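Local coordinates for protein protease Do-like 1, chloroplastic (Arabidopsis thaliana, PDB 3QO6) that is a serine protease of the chloroplast, required at high temperature, that may degrade damaged proteins, at residues I33-V38 with R74-L79. Sequence-based numbering, arbitrary orientation.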
loop_
_atom_site.group_PDB
_atom_site.type_symbol
_atom_site.label_atom_id
_atom_site.label_comp_id
_atom_site.label_asym_id
_atom_site.label_seq_id
_atom_site.Cartn_x
_atom_site.Cartn_y
_atom_site.Cartn_z
ATOM N N ILE B 33 -3.940 -14.541 30.489
ATOM C CA ILE B 33 -2.958 -13.586 31.001
ATOM C C ILE B 33 -3.101 -12.181 30.405
ATOM O O ILE B 33 -3.064 -12.024 29.196
ATOM C CB ILE B 33 -1.516 -14.100 30.697
ATOM C CG1 ILE B 33 -1.181 -15.282 31.623
ATOM C CG2 ILE B 33 -0.485 -12.946 30.806
ATOM C CD1 ILE B 33 0.239 -15.861 31.418
ATOM N N THR B 34 -3.243 -11.145 31.231
ATOM C CA THR B 34 -3.339 -9.796 30.647
ATOM C C THR B 34 -2.163 -8.862 30.912
ATOM O O THR B 34 -1.824 -8.558 32.054
ATOM C CB THR B 34 -4.588 -9.038 31.073
ATOM O OG1 THR B 34 -5.639 -9.967 31.362
ATOM C CG2 THR B 34 -5.015 -8.089 29.932
ATOM N N ASN B 35 -1.589 -8.396 29.807
ATOM C CA ASN B 35 -0.438 -7.498 29.745
ATOM C C ASN B 35 -0.919 -6.036 29.750
ATOM O O ASN B 35 -1.081 -5.457 28.676
ATOM C CB ASN B 35 0.296 -7.810 28.425
ATOM C CG ASN B 35 1.637 -7.095 28.280
ATOM O OD1 ASN B 35 1.735 -5.870 28.448
ATOM N ND2 ASN B 35 2.680 -7.862 27.935
ATOM N N LEU B 36 -1.152 -5.438 30.922
ATOM C CA LEU B 36 -1.625 -4.038 30.984
ATOM C C LEU B 36 -0.525 -2.999 30.778
ATOM O O LEU B 36 0.505 -3.040 31.449
ATOM C CB LEU B 36 -2.300 -3.743 32.325
ATOM C CG LEU B 36 -3.608 -4.450 32.663
ATOM C CD1 LEU B 36 -3.466 -5.950 32.423
ATOM C CD2 LEU B 36 -3.965 -4.145 34.130
ATOM N N ALA B 37 -0.736 -2.064 29.853
ATOM C CA ALA B 37 0.261 -1.021 29.609
ATOM C C ALA B 37 -0.246 0.327 30.116
ATOM O O ALA B 37 -1.455 0.551 30.285
ATOM C CB ALA B 37 0.615 -0.931 28.126
ATOM N N VAL B 38 0.695 1.225 30.359
ATOM C CA VAL B 38 0.363 2.535 30.875
ATOM C C VAL B 38 -0.074 3.499 29.786
ATOM O O VAL B 38 0.611 3.674 28.781
ATOM C CB VAL B 38 1.563 3.141 31.634
ATOM C CG1 VAL B 38 1.222 4.530 32.109
ATOM C CG2 VAL B 38 1.940 2.257 32.820
ATOM N N ARG B 74 6.776 -10.015 28.187
ATOM C CA ARG B 74 7.626 -8.885 27.834
ATOM C C ARG B 74 6.903 -7.552 27.862
ATOM O O ARG B 74 5.795 -7.428 27.328
ATOM C CB ARG B 74 8.211 -9.077 26.433
ATOM C CG ARG B 74 9.529 -9.821 26.375
ATOM C CD ARG B 74 10.711 -8.869 26.210
ATOM N NE ARG B 74 10.684 -8.180 24.922
ATOM C CZ ARG B 74 11.256 -7.001 24.687
ATOM N NH1 ARG B 74 11.917 -6.354 25.654
ATOM N NH2 ARG B 74 11.149 -6.460 23.480
ATOM N N GLY B 75 7.544 -6.564 28.489
ATOM C CA GLY B 75 7.017 -5.202 28.564
ATOM C C GLY B 75 5.746 -4.850 29.331
ATOM O O GLY B 75 5.165 -3.798 29.086
ATOM N N ALA B 76 5.308 -5.688 30.262
ATOM C CA ALA B 76 4.089 -5.380 31.010
ATOM C C ALA B 76 4.295 -4.580 32.311
ATOM O O ALA B 76 4.871 -5.097 33.289
ATOM C CB ALA B 76 3.348 -6.664 31.322
ATOM N N SER B 77 3.821 -3.332 32.343
ATOM C CA SER B 77 3.960 -2.562 33.569
ATOM C C SER B 77 3.295 -3.386 34.684
ATOM O O SER B 77 3.735 -3.374 35.833
ATOM C CB SER B 77 3.334 -1.164 33.421
ATOM O OG SER B 77 1.993 -1.216 33.014
ATOM N N ASP B 78 2.261 -4.139 34.327
ATOM C CA ASP B 78 1.563 -5.001 35.276
ATOM C C ASP B 78 0.909 -6.117 34.475
ATOM O O ASP B 78 0.567 -5.930 33.306
ATOM C CB ASP B 78 0.480 -4.230 36.047
ATOM C CG ASP B 78 -0.227 -5.092 37.106
ATOM O OD1 ASP B 78 -1.271 -4.640 37.630
ATOM O OD2 ASP B 78 0.256 -6.209 37.421
ATOM N N LEU B 79 0.759 -7.284 35.096
ATOM C CA LEU B 79 0.137 -8.412 34.441
ATOM C C LEU B 79 -0.736 -9.107 35.429
ATOM O O LEU B 79 -0.412 -9.183 36.610
ATOM C CB LEU B 79 1.183 -9.360 33.838
ATOM C CG LEU B 79 2.493 -9.625 34.563
ATOM C CD1 LEU B 79 2.293 -10.762 35.558
ATOM C CD2 LEU B 79 3.588 -9.971 33.558
#
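The amide nitrogen of Asn35 is gripped by two carbonyls, one in helix 70-73, which carries the predicted catalytic His71, and one just past it: ND2 donates to Arg74 O at 3.2 Å and also to Val72 O. Here strands 30-40 and 78-82 meet antiparallel and close the six-stranded N-terminal barrel of a trypsin-like protease, with Asn35 and Leu79 as a non-hydrogen-bonded pair and Leu36 and Asp78 as a hydrogen-bonded one. Arg74 O lies in the amide plane of Asn35, whereas ND2 stands above the carbonyl plane of Arg74, 39° out of it. With CG anti to the backbone N (chi1 -172°), the Asn35 amide reaches over to the loop and also packs on Ala76, whose CB is 3.4 Å from Asn35 OD1. Replacing this asparagine by alanine removes the shared donor and would probably leave the carbonyls of Val72 and Arg74 without it, letting the turn after the helix move away from the strand. In the backbone, Leu36 N donates to Asp78 O at 3.0 Å, and the CA-H of Leu79 points at Thr34 O. Just before Asp78 a side chain reaches toward the strand: Ser77 OG lies 2.8 Å from Leu36 O and within hydrogen-bonding reach of Glu49 OE1 of strand 47-61; its one proton has both acceptors to choose from. The CG2 methyl of Val38, beside its own backbone N, comes alongside the same hydroxyl, 3.5 Å from Ser77 OG, and lies 3.7 Å from Ser77 CB.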